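Local coordinates for taurocyamine kinase (Schistosoma mansoni, PDB 4WOD), which catalyses the reversible, magnesium-dependent transfer of a phosphate group between ATP and the guanidino compound taurocyamine, as a duplicated member of the phosphagen kinase family, at residues A[24-29]-A[81-86]; A[76-81]-A[259-264]. The protein carries 4 engineered substitutions. All blocks are in the same frame, centred on the assembly; numbering follows the deposited sequence.

Interaction 1: A[24-29]-A[81-86]; sequences KKYLTD and IADYHK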
# COMPACT_ATOMS: atom_id res chain seq x y z
N LYS A 24 -20.82 8.91 1.21
CA LYS A 24 -21.31 8.46 2.50
C LYS A 24 -20.71 9.34 3.60
O LYS A 24 -21.39 9.74 4.54
CB LYS A 24 -20.95 6.99 2.72
CG LYS A 24 -21.36 6.42 4.05
CD LYS A 24 -21.17 4.93 4.01
CE LYS A 24 -21.53 4.27 5.32
NZ LYS A 24 -21.79 2.82 5.11
N LYS A 25 -19.44 9.68 3.43
CA LYS A 25 -18.70 10.44 4.43
C LYS A 25 -19.26 11.83 4.62
O LYS A 25 -19.39 12.30 5.75
CB LYS A 25 -17.22 10.50 4.03
CG LYS A 25 -16.32 11.15 5.05
CD LYS A 25 -14.87 10.81 4.73
CE LYS A 25 -13.89 11.65 5.51
NZ LYS A 25 -12.50 11.33 5.05
N TYR A 26 -19.64 12.49 3.53
CA TYR A 26 -20.02 13.89 3.63
C TYR A 26 -21.52 14.16 3.46
O TYR A 26 -21.96 15.29 3.68
CB TYR A 26 -19.21 14.70 2.62
CG TYR A 26 -17.73 14.70 2.96
CD1 TYR A 26 -17.26 15.33 4.12
CD2 TYR A 26 -16.81 14.05 2.14
CE1 TYR A 26 -15.91 15.31 4.44
CE2 TYR A 26 -15.47 14.03 2.45
CZ TYR A 26 -15.02 14.67 3.61
OH TYR A 26 -13.68 14.64 3.92
N LEU A 27 -22.31 13.14 3.13
CA LEU A 27 -23.75 13.35 3.01
C LEU A 27 -24.40 13.27 4.41
O LEU A 27 -25.10 12.30 4.75
CB LEU A 27 -24.39 12.34 2.05
CG LEU A 27 -25.86 12.56 1.67
CD1 LEU A 27 -26.04 13.96 1.08
CD2 LEU A 27 -26.33 11.50 0.69
N THR A 28 -24.14 14.29 5.21
CA THR A 28 -24.57 14.31 6.61
C THR A 28 -26.02 14.72 6.74
O THR A 28 -26.63 15.23 5.79
CB THR A 28 -23.71 15.26 7.44
OG1 THR A 28 -23.98 16.62 7.06
CG2 THR A 28 -22.22 14.94 7.24
N ASP A 29 -26.57 14.51 7.94
CA ASP A 29 -27.91 14.99 8.26
C ASP A 29 -28.05 16.49 7.94
O ASP A 29 -29.04 16.91 7.34
CB ASP A 29 -28.26 14.73 9.73
CG ASP A 29 -28.50 13.24 10.03
OD1 ASP A 29 -28.53 12.43 9.08
OD2 ASP A 29 -28.67 12.89 11.22
N ILE A 81 -14.39 17.06 -2.90
CA ILE A 81 -13.31 17.39 -3.83
C ILE A 81 -12.00 17.59 -3.08
O ILE A 81 -10.96 17.05 -3.47
CB ILE A 81 -13.67 18.65 -4.66
CG1 ILE A 81 -14.77 18.32 -5.68
CG2 ILE A 81 -12.44 19.22 -5.36
CD1 ILE A 81 -15.48 19.55 -6.23
N ALA A 82 -12.05 18.37 -1.99
CA ALA A 82 -10.89 18.60 -1.14
C ALA A 82 -10.32 17.27 -0.63
O ALA A 82 -9.12 17.07 -0.64
CB ALA A 82 -11.24 19.52 0.03
N ASP A 83 -11.20 16.36 -0.24
CA ASP A 83 -10.79 15.05 0.23
C ASP A 83 -10.14 14.19 -0.88
O ASP A 83 -9.00 13.73 -0.73
CB ASP A 83 -12.02 14.34 0.82
CG ASP A 83 -11.65 13.17 1.72
OD1 ASP A 83 -10.71 12.42 1.39
OD2 ASP A 83 -12.32 13.00 2.77
N TYR A 84 -10.86 14.00 -2.00
CA TYR A 84 -10.38 13.16 -3.10
C TYR A 84 -9.08 13.67 -3.72
O TYR A 84 -8.16 12.90 -4.01
CB TYR A 84 -11.44 13.03 -4.20
CG TYR A 84 -11.01 12.11 -5.31
CD1 TYR A 84 -11.15 10.73 -5.19
CD2 TYR A 84 -10.46 12.61 -6.48
CE1 TYR A 84 -10.74 9.88 -6.21
CE2 TYR A 84 -10.05 11.77 -7.49
CZ TYR A 84 -10.19 10.42 -7.35
OH TYR A 84 -9.78 9.60 -8.37
N HIS A 85 -9.02 14.98 -3.94
CA HIS A 85 -7.87 15.55 -4.61
C HIS A 85 -6.77 15.96 -3.62
O HIS A 85 -5.76 16.57 -4.02
CB HIS A 85 -8.31 16.75 -5.47
CG HIS A 85 -9.06 16.35 -6.69
ND1 HIS A 85 -8.45 15.82 -7.81
CD2 HIS A 85 -10.39 16.38 -6.97
CE1 HIS A 85 -9.36 15.54 -8.72
NE2 HIS A 85 -10.54 15.88 -8.24
N LYS A 86 -6.98 15.62 -2.35
CA LYS A 86 -6.04 15.88 -1.26
C LYS A 86 -5.62 17.34 -1.23
O LYS A 86 -4.43 17.66 -1.27
CB LYS A 86 -4.80 14.99 -1.37
CG LYS A 86 -5.08 13.51 -1.20
CD LYS A 86 -4.06 12.69 -1.96
CE LYS A 86 -3.90 11.30 -1.37
NZ LYS A 86 -5.22 10.62 -1.19
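D83 receives both K25 and Y26 on one carboxylate oxygen, an economical way to fasten the ends of two helices at a protein surface. The setting is the helical N-terminal domain of the first phosphagen kinase repeat, where helix 22-26 lies against the last turn of helix 74-84. That turn closes in a Schellman motif, with K86 at positive phi as its C-prime residue and K86 N bonded to D83 O at 3.2 Å. D83 gives up the most surface to the contact, Y26 and K25 progressively less.

The carboxylate of D83 swings out with CG anti to the backbone N (chi1 -162°), which carries OD2 across to the neighbouring helix. The Y26 hydroxyl donates to it from OH over a very short 2.4 Å, a separation whose exact value deserves some caution. Here the carboxylate lies at the edge of the ring, and its plane stands 71° from that of the phenol. K25 runs out to meet D83 head-on, an extended chain whose NZ forms a salt bridge to the same OD2 at 2.8 Å, on the syn lone pair. A phenol and an ammonium group converging on one oxygen would be expected to favour the charged carboxylate.

The ring of Y26 packs on A79 and V80 of the helix that carries D83, and F76 lies by the start of its side chain and its backbone. The next residue after D83, Y84, touches the bound arginine and belongs to its pocket, though the D83 side chain itself remains about 11 Å from that ligand. Before it reaches the carboxylate, the lysine chain passes over the phenol: K25 CG sits 3.9 Å above the plane of the Y26 ring, over its centre.

Interaction 2: A[76-81]-A[259-264]; sequences FFDAVI and NDRLGF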
# COMPACT_ATOMS: atom_id res chain seq x y z
N PHE A 76 -21.27 20.34 0.20
CA PHE A 76 -21.08 18.90 -0.01
C PHE A 76 -19.93 18.64 -0.98
O PHE A 76 -18.98 17.91 -0.66
CB PHE A 76 -22.38 18.27 -0.53
CG PHE A 76 -22.23 16.85 -1.03
CD1 PHE A 76 -22.08 15.79 -0.14
CD2 PHE A 76 -22.28 16.57 -2.40
CE1 PHE A 76 -21.95 14.48 -0.61
CE2 PHE A 76 -22.15 15.25 -2.88
CZ PHE A 76 -21.99 14.21 -1.98
N PHE A 77 -19.99 19.23 -2.17
CA PHE A 77 -18.98 18.92 -3.20
C PHE A 77 -17.58 19.42 -2.85
O PHE A 77 -16.60 18.76 -3.20
CB PHE A 77 -19.40 19.48 -4.56
CG PHE A 77 -20.37 18.60 -5.31
CD1 PHE A 77 -19.92 17.48 -6.00
CD2 PHE A 77 -21.72 18.89 -5.32
CE1 PHE A 77 -20.81 16.65 -6.68
CE2 PHE A 77 -22.62 18.07 -6.02
CZ PHE A 77 -22.15 16.94 -6.70
N ASP A 78 -17.47 20.58 -2.19
CA ASP A 78 -16.14 21.10 -1.84
C ASP A 78 -15.47 20.16 -0.84
O ASP A 78 -14.27 19.91 -0.91
CB ASP A 78 -16.23 22.52 -1.26
CG ASP A 78 -16.11 23.58 -2.34
OD1 ASP A 78 -16.09 23.21 -3.53
OD2 ASP A 78 -16.05 24.78 -2.00
N ALA A 79 -16.28 19.60 0.05
CA ALA A 79 -15.77 18.64 1.01
C ALA A 79 -15.28 17.38 0.29
O ALA A 79 -14.17 16.90 0.56
CB ALA A 79 -16.84 18.29 2.03
N VAL A 80 -16.08 16.87 -0.65
CA VAL A 80 -15.71 15.68 -1.41
C VAL A 80 -14.44 15.90 -2.25
O VAL A 80 -13.55 15.05 -2.32
CB VAL A 80 -16.88 15.23 -2.34
CG1 VAL A 80 -16.42 14.20 -3.35
CG2 VAL A 80 -18.06 14.72 -1.52
N ILE A 81 -14.39 17.06 -2.90
CA ILE A 81 -13.31 17.39 -3.83
C ILE A 81 -12.00 17.59 -3.08
O ILE A 81 -10.96 17.05 -3.47
CB ILE A 81 -13.67 18.65 -4.66
CG1 ILE A 81 -14.77 18.32 -5.68
CG2 ILE A 81 -12.44 19.22 -5.36
CD1 ILE A 81 -15.48 19.55 -6.23
N ASN A 259 -14.21 27.33 -13.97
CA ASN A 259 -14.08 28.40 -12.97
C ASN A 259 -12.77 28.26 -12.19
O ASN A 259 -12.14 27.19 -12.18
CB ASN A 259 -15.30 28.46 -12.03
CG ASN A 259 -15.36 27.34 -10.98
OD1 ASN A 259 -14.36 27.01 -10.33
ND2 ASN A 259 -16.56 26.81 -10.75
N ASP A 260 -12.36 29.35 -11.56
CA ASP A 260 -11.01 29.46 -11.04
C ASP A 260 -10.79 28.66 -9.76
O ASP A 260 -9.70 28.67 -9.21
CB ASP A 260 -10.63 30.93 -10.81
CG ASP A 260 -10.64 31.74 -12.10
OD1 ASP A 260 -9.64 31.68 -12.85
OD2 ASP A 260 -11.66 32.42 -12.38
N ARG A 261 -11.82 27.96 -9.31
CA ARG A 261 -11.70 27.06 -8.18
C ARG A 261 -11.51 25.59 -8.63
O ARG A 261 -10.58 24.91 -8.19
CB ARG A 261 -12.93 27.21 -7.30
CG ARG A 261 -12.91 26.47 -5.99
CD ARG A 261 -14.09 26.97 -5.15
NE ARG A 261 -15.35 26.86 -5.87
CZ ARG A 261 -16.08 25.76 -5.85
NH1 ARG A 261 -15.65 24.75 -5.13
NH2 ARG A 261 -17.23 25.67 -6.52
N LEU A 262 -12.38 25.11 -9.53
CA LEU A 262 -12.33 23.72 -9.95
C LEU A 262 -11.71 23.52 -11.33
O LEU A 262 -11.60 22.38 -11.79
CB LEU A 262 -13.74 23.10 -9.96
CG LEU A 262 -14.47 23.27 -8.61
CD1 LEU A 262 -15.87 22.70 -8.67
CD2 LEU A 262 -13.68 22.62 -7.49
N GLY A 263 -11.35 24.60 -12.00
CA GLY A 263 -10.93 24.46 -13.39
C GLY A 263 -12.08 24.04 -14.30
O GLY A 263 -13.19 24.56 -14.19
N PHE A 264 -11.80 23.11 -15.23
CA PHE A 264 -12.83 22.61 -16.15
C PHE A 264 -13.79 21.67 -15.43
O PHE A 264 -13.39 20.68 -14.80
CB PHE A 264 -12.21 21.90 -17.35
CG PHE A 264 -11.50 22.81 -18.30
CD1 PHE A 264 -12.22 23.65 -19.13
CD2 PHE A 264 -10.12 22.83 -18.35
CE1 PHE A 264 -11.57 24.49 -20.02
CE2 PHE A 264 -9.45 23.67 -19.24
CZ PHE A 264 -10.18 24.49 -20.08
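D78 and R261 are modelled too close together, with OD1 only 2.3 Å from NH1, so a salt bridge between them is plausible from their opposite charges, but its geometry is doubtful. The contact joins helix 74-84 of the N-terminal domain to the tip of a two-stranded β-hairpin, 258-259 with 263-264, in the catalytic domain, and thus crosses between the two domains of the first repeat.

The arginine reaches the helix by a chain that starts with CG anti to the backbone N and bends at chi3 (54°), which points its guanidinium at D78, edge-on as modelled. The other carboxylate oxygen, OD2, has a second cationic partner in R74, so two arginines gather around one aspartate.

Alongside this polar pair is an apolar one: I81 and L262 cross at about a right angle and meet through their branch ends, CD1 of I81 lying 3.8 Å from CD2 of L262 and 4.0 Å from its CD1. Y70 touches both side chains, and L272 adds to the packing on I81.

What presents R261 and L262 together is the hairpin's own architecture. L262 and G263 face N259 in a classic β bulge, and the N259 side chain folds over the turn as an Asx motif. Its OD1 accepts from R261 N at 2.9 Å and, on a straighter path (170° at the hydrogen), from L262 N, also at 2.9 Å.

Overall arrangement
Helix 74-84 is the element common to both contacts, whose centres lie 11 Å apart, and I81 belongs to a segment of each. Interaction 1 ties the helix to helix 22-26 inside the N-terminal domain; interaction 2 ties it to a hairpin of the catalytic domain. The first is a surface contact dominated by polar bonds, whereas the second is partly buried and sets an apolar pair beside a charged one. Y26 physically connects them, its CD1 lying 3.6 Å from CB of A79. One helix can therefore carry different chemistry around its circumference, joining a partner within its domain and another across the domain boundary.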